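PDB 5WCJ: methyltransferase-like protein 13 from Homo sapiens, which methylates elongation factor eEF1A at its N-terminal glycine and at a lysine, using S-adenosylmethionine, with this chain covering the C-terminal methyltransferase domain. Local coordinates for residues P184-R189 with L199-H204; Y118-F123 with V159-L164; D70-D75 with H97-L102. All coordinates share one frame; numbering follows the deposited sequence. Where two conformers were deposited one is given.

All three contacts belong to one mixed sheet. Contact 2 lies near the centre of the chain and is buried; contacts 1 and 3 are partly buried and lie on opposite sides of that centre. Contact 1 pairs two antiparallel strands at one margin. Contact 2 pairs two parallel strands, and its strand 158-164 is hydrogen-bonded to strand 197-202 of contact 1. Contact 3 pairs parallel strands at the other margin and touches contact 2 through Tyr118 OH and Asp70 OD2. Their chemistry differs accordingly: mixed apolar and polar packing in contact 1, apolar and aromatic packing in contact 2, and polar cofactor binding in contact 3.

Contact 1: P184-R189 with L199-H204; sequences PLLYVR and LFCQLH
Arg189 CB lies at the edge of the Phe200 ring, close to its plane, 3.8 Å from Phe200 CE2. The backbone carbonyl carbon of Tyr187 lies at the same ring's edge. At the edge of the Tyr187 ring, CE2 is 4.0 Å from Gln202 OE1. The ring and the amide are turned 46° against each other. Outside the hairpin, the side chain of Phe200 also touches Ile161, and that of Tyr187 touches Leu32 and Lys208.

Strands 185-190 and 197-202 form an antiparallel beta hairpin. Leu185 with Gln202 and Tyr187 with Phe200 are its hydrogen-bonded pairs here. The bond from Gln202 N to Leu185 O is 2.8 Å. Its mate, from Leu185 N to Gln202 O, is longer at 3.2 Å. Both bonds of the Tyr187 and Phe200 pair are close to straight.

Leu185 and Gln202 lie side by side on the face that also carries both rings. CD2 of Leu185 comes to 3.6 Å from Gln202 OE1. Gln202 NE2 donates to Gly158 O, which helps set the rotation of the amide while OE1 faces Leu185 and Tyr187.

The other face carries Leu186, Val188, Leu199 and Cys201. The chi1 of Val188 (177°) puts CG2 anti to the carbonyl carbon, and from there it meets Leu199 CD2 at 3.9 Å. These two side chains run alongside each other. Leu199 continues onto Leu176 and Leu179 of helix 169-182, so this face packs against that helix.

The chemistry implies a hairpin held mainly by backbone bonds. Its side chains add apolar contacts on both faces, and the one side-chain amide is tied to Gly158 O, at the start of the neighbouring strand 158-164.

Contact 2: Y118-F123 with V159-L164; sequences YDVIMF and VFILNL
This is a parallel strand pair in the middle of the Rossmann-like methyltransferase sheet. Strands 118-123 and 158-164 are neighbours in it, and the pair is buried near the centre of the chain. The axes of 120-123 and 159-164 run 10° apart, from Val120 beside Val159 to Phe123 beside Leu162. Five backbone hydrogen bonds step along the pair, from Val159 N to Asp119 O at one end to Asn163 N to Phe123 O at the other. The shortest include Ile161 N to Ile121 O at 2.8 Å.

One face carries Val120, Met122, Val159 and Ile161. Ile161 CD1 touches both Val120 CG1 and Met122 CE, each 3.9 Å away. Met122 is extended beyond CG (chi2 -177°), which carries its CE out to that methyl. Met26 of helix 21-28 also touches Met122 and Ile161.

The face with Ile121, Phe123, Phe160 and Leu162 holds a T-shaped ring pair. Phe160 points its edge at the face of Phe123, the centroids 4.8 Å apart and the planes at 83°. Phe160 CG is anti to the backbone N (chi1 170°), and this swings the ring across toward strand 120-123. In one of its two conformers, Leu162 puts CD1 at the edge of the Phe123 ring. With an alanine in place of Phe123, the edge of Phe160 would probably lose the face it points at, and a gap is likely to open there. Phe141 makes a further edge-to-face pair with Phe123. Within the T, Phe160 CE1 stands 3.5 Å above the Phe123 plane, over the ring centre.

Contact 3: D70-D75 with H97-L102; sequences DAVEID and HIADGL. With SAH (S-adenosyl-L-homocysteine), chain F.
Val72 reaches across to Ala99 because its CG1 lies opposite the backbone N (chi1 -177°). That methyl is 3.5 Å from Ala99 O and also touches Gly101 CA. Glu73 has a similar first torsion but bends at chi2 (52°), so its carboxylate turns away from Ile98 toward the ribose of S-adenosylhomocysteine. Ribose O3' donates to Glu73 OE1 at 2.6 Å. O2' donates to OE2, a bond modelled as very short. OE2 also accepts from Asp75 N, and OE1 from Leu51 N, which fixes the carboxylate.

An acid ending this strand and holding the ribose hydroxyls is characteristic of Rossmann-fold methyltransferases. The polar side of the adenine is read by 97-102. Gly101 N donates to N1 at 2.9 Å, almost straight at 178°. Asp100 OD1 accepts from N6, and as N-cap of helix 101-109 it also accepts from Leu102 N. Ile74 CG2 of 70-75 packs against adenine C4 at 3.5 Å.

Backbone bonds His97 N to Ala71 O, Glu73 N to His97 O and Ala99 N to Glu73 O join the segments. Strands 67-73 and 94-98 are parallel and joined through helix 76-85 in a beta-alpha-beta crossover. Strand 94-98 is outermost, while strand 44-49 borders 67-73 across from it.

Contact 1: P184-R189 with L199-H204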
loop_
_atom_site.group_PDB
_atom_site.type_symbol
_atom_site.label_atom_id
_atom_site.label_comp_id
_atom_site.label_asym_id
_atom_site.label_seq_id
_atom_site.Cartn_x
_atom_site.Cartn_y
_atom_site.Cartn_z
ATOM N N PRO A 184 -10.713 13.422 -1.970
ATOM C CA PRO A 184 -11.510 14.187 -0.993
ATOM C C PRO A 184 -11.999 13.414 0.240
ATOM O O PRO A 184 -12.363 14.030 1.240
ATOM C CB PRO A 184 -12.665 14.776 -1.825
ATOM C CG PRO A 184 -12.582 14.173 -3.180
ATOM C CD PRO A 184 -11.274 13.450 -3.336
ATOM N N LEU A 185 -11.974 12.090 0.208
ATOM C CA LEU A 185 -12.279 11.316 1.394
ATOM C C LEU A 185 -10.945 10.907 2.023
ATOM O O LEU A 185 -10.201 10.140 1.407
ATOM C CB LEU A 185 -13.105 10.112 1.003
ATOM C CG LEU A 185 -13.553 9.184 2.124
ATOM C CD1 LEU A 185 -14.367 9.948 3.147
ATOM C CD2 LEU A 185 -14.338 8.005 1.579
ATOM N N LEU A 186 -10.651 11.457 3.202
ATOM C CA LEU A 186 -9.418 11.216 3.931
ATOM C C LEU A 186 -9.774 10.657 5.299
ATOM O O LEU A 186 -10.702 11.168 5.965
ATOM C CB LEU A 186 -8.685 12.532 4.136
ATOM C CG LEU A 186 -7.226 12.632 3.698
ATOM C CD1 LEU A 186 -7.044 12.229 2.236
ATOM C CD2 LEU A 186 -6.731 14.057 3.927
ATOM N N TYR A 187 -9.093 9.578 5.681
ATOM C CA TYR A 187 -9.072 9.092 7.051
ATOM C C TYR A 187 -7.635 9.086 7.537
ATOM O O TYR A 187 -6.694 8.947 6.734
ATOM C CB TYR A 187 -9.612 7.690 7.148
ATOM C CG TYR A 187 -11.004 7.490 6.605
ATOM C CD1 TYR A 187 -12.128 7.807 7.379
ATOM C CD2 TYR A 187 -11.213 6.932 5.338
ATOM C CE1 TYR A 187 -13.405 7.588 6.898
ATOM C CE2 TYR A 187 -12.495 6.716 4.843
ATOM C CZ TYR A 187 -13.589 7.031 5.647
ATOM O OH TYR A 187 -14.859 6.822 5.172
ATOM N N VAL A 188 -7.471 9.156 8.861
ATOM C CA VAL A 188 -6.159 9.300 9.485
ATOM C C VAL A 188 -6.068 8.368 10.693
ATOM O O VAL A 188 -7.010 8.309 11.505
ATOM C CB VAL A 188 -5.889 10.749 9.937
ATOM C CG1 VAL A 188 -4.537 10.844 10.643
ATOM C CG2 VAL A 188 -5.969 11.718 8.760
ATOM N N ARG A 189 -4.937 7.677 10.819
ATOM C CA ARG A 189 -4.630 6.891 12.002
ATOM C C ARG A 189 -3.278 7.294 12.550
ATOM O O ARG A 189 -2.286 7.151 11.846
ATOM C CB ARG A 189 -4.655 5.401 11.694
ATOM C CG ARG A 189 -4.511 4.542 12.955
ATOM C CD ARG A 189 -4.749 3.081 12.782
ATOM N NE ARG A 189 -5.967 2.835 12.035
ATOM C CZ ARG A 189 -6.518 1.650 11.853
ATOM N NH1 ARG A 189 -5.976 0.559 12.372
ATOM N NH2 ARG A 189 -7.628 1.574 11.127
ATOM N N LEU A 199 -2.360 7.720 6.400
ATOM C CA LEU A 199 -3.437 8.355 5.723
ATOM C C LEU A 199 -4.075 7.360 4.769
ATOM O O LEU A 199 -3.393 6.666 4.029
ATOM C CB LEU A 199 -2.958 9.555 4.926
ATOM C CG LEU A 199 -2.027 10.525 5.665
ATOM C CD1 LEU A 199 -1.685 11.684 4.740
ATOM C CD2 LEU A 199 -2.639 11.033 6.926
ATOM N N PHE A 200 -5.388 7.334 4.770
ATOM C CA PHE A 200 -6.163 6.456 3.888
ATOM C C PHE A 200 -6.999 7.374 3.013
ATOM O O PHE A 200 -7.866 8.138 3.514
ATOM C CB PHE A 200 -7.092 5.559 4.692
ATOM C CG PHE A 200 -6.431 4.815 5.805
ATOM C CD1 PHE A 200 -5.857 3.566 5.582
ATOM C CD2 PHE A 200 -6.408 5.344 7.106
ATOM C CE1 PHE A 200 -5.255 2.875 6.615
ATOM C CE2 PHE A 200 -5.807 4.655 8.139
ATOM C CZ PHE A 200 -5.249 3.406 7.898
ATOM N N CYS A 201 -6.739 7.355 1.718
ATOM C CA CYS A 201 -7.281 8.353 0.807
ATOM C C CYS A 201 -8.149 7.692 -0.247
ATOM O O CYS A 201 -7.746 6.726 -0.924
ATOM C CB CYS A 201 -6.155 9.136 0.105
ATOM S SG CYS A 201 -4.885 9.727 1.252
ATOM N N GLN A 202 -9.343 8.227 -0.404
ATOM C CA GLN A 202 -10.277 7.708 -1.406
ATOM C C GLN A 202 -10.909 8.844 -2.213
ATOM O O GLN A 202 -10.771 10.044 -1.874
ATOM C CB GLN A 202 -11.332 6.873 -0.710
ATOM C CG GLN A 202 -10.769 5.605 -0.112
ATOM C CD GLN A 202 -11.843 4.639 0.289
ATOM O OE1 GLN A 202 -12.528 4.864 1.273
ATOM N NE2 GLN A 202 -12.016 3.570 -0.483
ATOM N N LEU A 203 -11.599 8.458 -3.275
ATOM C CA LEU A 203 -12.057 9.407 -4.280
ATOM C C LEU A 203 -13.492 9.916 -4.122
ATOM O O LEU A 203 -13.791 10.998 -4.613
ATOM C CB LEU A 203 -11.861 8.809 -5.672
ATOM C CG LEU A 203 -10.405 8.582 -6.071
ATOM C CD1 LEU A 203 -10.311 7.675 -7.295
ATOM C CD2 LEU A 203 -9.701 9.895 -6.329
ATOM N N HIS A 204 -14.360 9.175 -3.442
ATOM C CA HIS A 204 -15.809 9.489 -3.440
ATOM C C HIS A 204 -16.414 9.599 -2.037
ATOM O O HIS A 204 -16.892 8.599 -1.486
ATOM C CB HIS A 204 -16.552 8.444 -4.274
ATOM C CG HIS A 204 -16.075 8.383 -5.684
ATOM N ND1 HIS A 204 -15.506 7.252 -6.226
ATOM C CD2 HIS A 204 -15.997 9.338 -6.637
ATOM C CE1 HIS A 204 -15.135 7.503 -7.469
ATOM N NE2 HIS A 204 -15.415 8.762 -7.741
#

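Contact 2: Y118-F123 with V159-L164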
loop_
_atom_site.group_PDB
_atom_site.type_symbol
_atom_site.label_atom_id
_atom_site.label_comp_id
_atom_site.label_asym_id
_atom_site.label_seq_id
_atom_site.Cartn_x
_atom_site.Cartn_y
_atom_site.Cartn_z
ATOM N N TYR A 118 -5.024 -0.300 -10.050
ATOM C CA TYR A 118 -4.829 -0.971 -8.774
ATOM C C TYR A 118 -5.993 -0.725 -7.838
ATOM O O TYR A 118 -6.510 0.400 -7.743
ATOM C CB TYR A 118 -3.523 -0.513 -8.118
ATOM C CG TYR A 118 -2.294 -0.907 -8.894
ATOM C CD1 TYR A 118 -1.755 -2.193 -8.782
ATOM C CD2 TYR A 118 -1.664 -0.008 -9.734
ATOM C CE1 TYR A 118 -0.636 -2.570 -9.495
ATOM C CE2 TYR A 118 -0.540 -0.383 -10.459
ATOM C CZ TYR A 118 -0.034 -1.670 -10.328
ATOM O OH TYR A 118 1.096 -2.064 -11.008
ATOM N N ASP A 119 -6.346 -1.756 -7.073
ATOM C CA ASP A 119 -7.317 -1.606 -5.997
ATOM C C ASP A 119 -6.717 -0.824 -4.795
ATOM O O ASP A 119 -7.420 -0.092 -4.106
ATOM C CB ASP A 119 -7.806 -2.973 -5.529
ATOM C CG ASP A 119 -8.468 -3.773 -6.654
ATOM O OD1 ASP A 119 -9.505 -3.322 -7.152
ATOM O OD2 ASP A 119 -7.916 -4.819 -7.046
ATOM N N VAL A 120 -5.441 -1.031 -4.539
ATOM C CA VAL A 120 -4.785 -0.442 -3.401
ATOM C C VAL A 120 -3.403 0.024 -3.835
ATOM O O VAL A 120 -2.671 -0.711 -4.474
ATOM C CB VAL A 120 -4.607 -1.453 -2.235
ATOM C CG1 VAL A 120 -3.915 -0.787 -1.045
ATOM C CG2 VAL A 120 -5.925 -2.054 -1.796
ATOM N N ILE A 121 -3.040 1.234 -3.442
ATOM C CA ILE A 121 -1.692 1.728 -3.622
ATOM C C ILE A 121 -1.163 2.132 -2.249
ATOM O O ILE A 121 -1.776 2.950 -1.565
ATOM C CB ILE A 121 -1.633 2.913 -4.617
ATOM C CG1 ILE A 121 -2.116 2.488 -6.015
ATOM C CG2 ILE A 121 -0.237 3.495 -4.681
ATOM C CD1 ILE A 121 -2.259 3.657 -6.972
ATOM N N MET A 122 -0.027 1.560 -1.863
ATOM C CA MET A 122 0.600 1.847 -0.572
ATOM C C MET A 122 1.925 2.537 -0.782
ATOM O O MET A 122 2.779 2.024 -1.534
ATOM C CB MET A 122 0.805 0.559 0.234
ATOM C CG MET A 122 -0.467 -0.087 0.727
ATOM S SD MET A 122 -0.069 -1.556 1.729
ATOM C CE MET A 122 -1.704 -2.022 2.276
ATOM N N PHE A 123 2.126 3.659 -0.078
ATOM C CA PHE A 123 3.442 4.314 -0.010
ATOM C C PHE A 123 4.030 4.081 1.357
ATOM O O PHE A 123 3.494 4.583 2.356
ATOM C CB PHE A 123 3.324 5.822 -0.250
ATOM C CG PHE A 123 3.084 6.236 -1.688
ATOM C CD1 PHE A 123 2.910 5.318 -2.720
ATOM C CD2 PHE A 123 3.008 7.597 -2.000
ATOM C CE1 PHE A 123 2.691 5.729 -4.009
ATOM C CE2 PHE A 123 2.792 7.999 -3.306
ATOM C CZ PHE A 123 2.602 7.071 -4.291
ATOM N N VAL A 159 -8.208 2.398 -2.628
ATOM C CA VAL A 159 -7.686 3.123 -1.501
ATOM C C VAL A 159 -6.198 3.400 -1.725
ATOM O O VAL A 159 -5.462 2.516 -2.163
ATOM C CB VAL A 159 -7.971 2.413 -0.154
ATOM C CG1 VAL A 159 -7.315 1.050 -0.074
ATOM C CG2 VAL A 159 -7.552 3.309 1.014
ATOM N N PHE A 160 -5.793 4.632 -1.428
ATOM C CA PHE A 160 -4.392 5.056 -1.469
ATOM C C PHE A 160 -3.963 5.247 -0.009
ATOM O O PHE A 160 -4.602 6.009 0.710
ATOM C CB PHE A 160 -4.325 6.362 -2.275
ATOM C CG PHE A 160 -3.014 7.067 -2.238
ATOM C CD1 PHE A 160 -1.816 6.397 -2.402
ATOM C CD2 PHE A 160 -2.996 8.452 -2.138
ATOM C CE1 PHE A 160 -0.596 7.082 -2.375
ATOM C CE2 PHE A 160 -1.797 9.150 -2.119
ATOM C CZ PHE A 160 -0.588 8.466 -2.253
ATOM N N ILE A 161 -2.942 4.509 0.426
ATOM C CA ILE A 161 -2.552 4.424 1.825
ATOM C C ILE A 161 -1.133 4.922 1.921
ATOM O O ILE A 161 -0.249 4.385 1.227
ATOM C CB ILE A 161 -2.663 2.990 2.356
ATOM C CG1 ILE A 161 -4.080 2.430 2.098
ATOM C CG2 ILE A 161 -2.219 2.923 3.809
ATOM C CD1 ILE A 161 -4.260 0.961 2.442
ATOM N N LEU A 162 -0.904 5.903 2.793
ATOM C CA LEU A 162 0.377 6.582 2.898
ATOM C C LEU A 162 0.897 6.546 4.339
ATOM O O LEU A 162 0.156 6.907 5.243
ATOM C CB LEU A 162 0.143 8.047 2.503
ATOM C CG LEU A 162 1.271 9.053 2.629
ATOM C CD1 LEU A 162 2.337 8.724 1.596
ATOM C CD2 LEU A 162 0.743 10.458 2.447
ATOM N N ASN A 163 2.154 6.162 4.515
ATOM C CA ASN A 163 2.860 6.270 5.780
ATOM C C ASN A 163 3.509 7.651 5.753
ATOM O O ASN A 163 4.362 7.899 4.900
ATOM C CB ASN A 163 3.901 5.169 5.888
ATOM C CG ASN A 163 4.771 5.273 7.137
ATOM O OD1 ASN A 163 4.379 5.858 8.129
ATOM N ND2 ASN A 163 5.973 4.670 7.080
ATOM N N LEU A 164 3.116 8.536 6.683
ATOM C CA LEU A 164 3.612 9.940 6.743
ATOM C C LEU A 164 4.334 10.241 8.057
ATOM O O LEU A 164 3.801 9.982 9.144
ATOM C CB LEU A 164 2.448 10.901 6.597
ATOM C CG LEU A 164 2.684 12.424 6.679
ATOM C CD1 LEU A 164 3.407 12.877 5.422
ATOM C CD2 LEU A 164 1.356 13.137 6.796
#

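Contact 3: D70-D75 with H97-L102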
loop_
_atom_site.group_PDB
_atom_site.type_symbol
_atom_site.label_atom_id
_atom_site.label_comp_id
_atom_site.label_asym_id
_atom_site.label_seq_id
_atom_site.Cartn_x
_atom_site.Cartn_y
_atom_site.Cartn_z
ATOM N N ASP A 70 2.582 -5.665 -7.090
ATOM C CA ASP A 70 3.751 -5.050 -7.717
ATOM C C ASP A 70 4.423 -4.187 -6.643
ATOM O O ASP A 70 3.777 -3.318 -6.070
ATOM C CB ASP A 70 3.316 -4.186 -8.880
ATOM C CG ASP A 70 2.910 -5.002 -10.104
ATOM O OD1 ASP A 70 3.746 -5.794 -10.583
ATOM O OD2 ASP A 70 1.791 -4.808 -10.627
ATOM N N ALA A 71 5.672 -4.488 -6.336
ATOM C CA ALA A 71 6.448 -3.755 -5.346
ATOM C C ALA A 71 7.539 -2.986 -6.078
ATOM O O ALA A 71 8.215 -3.540 -6.948
ATOM C CB ALA A 71 7.047 -4.698 -4.331
ATOM N N VAL A 72 7.681 -1.708 -5.763
ATOM C CA VAL A 72 8.703 -0.874 -6.386
ATOM C C VAL A 72 9.706 -0.438 -5.323
ATOM O O VAL A 72 9.328 0.047 -4.276
ATOM C CB VAL A 72 8.061 0.334 -7.081
ATOM C CG1 VAL A 72 9.121 1.166 -7.784
ATOM C CG2 VAL A 72 6.990 -0.141 -8.041
ATOM N N GLU A 73 10.989 -0.661 -5.568
ATOM C CA GLU A 73 12.022 -0.415 -4.591
ATOM C C GLU A 73 13.215 0.233 -5.301
ATOM O O GLU A 73 13.675 -0.284 -6.310
ATOM C CB GLU A 73 12.451 -1.743 -3.934
ATOM C CG GLU A 73 13.703 -1.693 -3.072
ATOM C CD GLU A 73 13.664 -0.610 -2.014
ATOM O OE1 GLU A 73 12.625 -0.493 -1.296
ATOM O OE2 GLU A 73 14.676 0.129 -1.860
ATOM N N ILE A 74 13.705 1.335 -4.758
ATOM C CA ILE A 74 14.781 2.105 -5.445
ATOM C C ILE A 74 16.171 1.465 -5.299
ATOM O O ILE A 74 17.000 1.610 -6.197
ATOM C CB ILE A 74 14.812 3.565 -4.964
ATOM C CG1 ILE A 74 15.543 4.459 -5.971
ATOM C CG2 ILE A 74 15.393 3.717 -3.580
ATOM C CD1 ILE A 74 15.435 5.931 -5.583
ATOM N N ASP A 75 16.395 0.730 -4.203
ATOM C CA ASP A 75 17.723 0.253 -3.788
ATOM C C ASP A 75 17.804 -1.260 -3.989
ATOM O O ASP A 75 17.159 -2.010 -3.230
ATOM C CB ASP A 75 17.955 0.629 -2.331
ATOM C CG ASP A 75 19.351 0.251 -1.805
ATOM O OD1 ASP A 75 20.154 -0.381 -2.524
ATOM O OD2 ASP A 75 19.620 0.576 -0.624
ATOM N N HIS A 97 10.066 -4.459 -8.807
ATOM C CA HIS A 97 10.713 -3.645 -9.831
ATOM C C HIS A 97 11.702 -2.713 -9.138
ATOM O O HIS A 97 11.345 -2.027 -8.171
ATOM C CB HIS A 97 9.661 -2.863 -10.572
ATOM C CG HIS A 97 8.609 -3.717 -11.207
ATOM N ND1 HIS A 97 7.483 -4.144 -10.527
ATOM C CD2 HIS A 97 8.515 -4.237 -12.453
ATOM C CE1 HIS A 97 6.742 -4.887 -11.335
ATOM N NE2 HIS A 97 7.351 -4.965 -12.505
ATOM N N ILE A 98 12.946 -2.685 -9.614
ATOM C CA ILE A 98 13.964 -1.811 -9.063
ATOM C C ILE A 98 13.889 -0.505 -9.840
ATOM O O ILE A 98 14.245 -0.466 -11.005
ATOM C CB ILE A 98 15.377 -2.429 -9.102
ATOM C CG1 ILE A 98 15.407 -3.740 -8.297
ATOM C CG2 ILE A 98 16.402 -1.460 -8.515
ATOM C CD1 ILE A 98 14.993 -3.596 -6.827
ATOM N N ALA A 99 13.390 0.531 -9.170
ATOM C CA ALA A 99 13.094 1.825 -9.778
ATOM C C ALA A 99 12.745 2.826 -8.689
ATOM O O ALA A 99 12.343 2.457 -7.558
ATOM C CB ALA A 99 11.944 1.701 -10.771
ATOM N N ASP A 100 12.911 4.103 -9.014
ATOM C CA ASP A 100 12.350 5.179 -8.208
ATOM C C ASP A 100 10.846 5.080 -8.403
ATOM O O ASP A 100 10.377 5.039 -9.533
ATOM C CB ASP A 100 12.881 6.516 -8.749
ATOM C CG ASP A 100 12.486 7.715 -7.915
ATOM O OD1 ASP A 100 11.462 7.716 -7.155
ATOM O OD2 ASP A 100 13.219 8.725 -8.058
ATOM N N GLY A 101 10.072 5.014 -7.321
ATOM C CA GLY A 101 8.599 4.969 -7.442
ATOM C C GLY A 101 7.993 6.140 -8.251
ATOM O O GLY A 101 6.970 5.979 -8.886
ATOM N N LEU A 102 8.617 7.307 -8.190
ATOM C CA LEU A 102 8.156 8.479 -8.970
ATOM C C LEU A 102 8.204 8.203 -10.472
ATOM O O LEU A 102 7.180 8.323 -11.173
ATOM C CB LEU A 102 8.969 9.701 -8.612
ATOM C CG LEU A 102 8.802 10.218 -7.198
ATOM C CD1 LEU A 102 9.977 11.084 -6.869
ATOM C CD2 LEU A 102 7.461 10.906 -6.958
HETATM C CG SAH F . 10.099 0.909 4.793
HETATM S SD SAH F . 11.826 1.329 4.427
HETATM C "C5'" SAH F . 11.689 2.589 3.133
HETATM C "C4'" SAH F . 11.946 1.932 1.791
HETATM O "O4'" SAH F . 11.706 2.908 0.748
HETATM C "C3'" SAH F . 13.398 1.452 1.613
HETATM O "O3'" SAH F . 13.409 0.128 1.091
HETATM C "C2'" SAH F . 13.967 2.453 0.600
HETATM O "O2'" SAH F . 14.990 1.962 -0.260
HETATM C "C1'" SAH F . 12.714 2.722 -0.220
HETATM N N9 SAH F . 12.756 3.924 -1.048
HETATM C C8 SAH F . 13.300 5.140 -0.723
HETATM N N7 SAH F . 13.122 6.066 -1.634
HETATM C C5 SAH F . 12.411 5.415 -2.627
HETATM C C6 SAH F . 11.891 5.845 -3.859
HETATM N N6 SAH F . 12.008 7.118 -4.321
HETATM N N1 SAH F . 11.242 4.939 -4.617
HETATM C C2 SAH F . 11.128 3.677 -4.171
HETATM N N3 SAH F . 11.559 3.158 -3.017
HETATM C C4 SAH F . 12.191 4.087 -2.282
#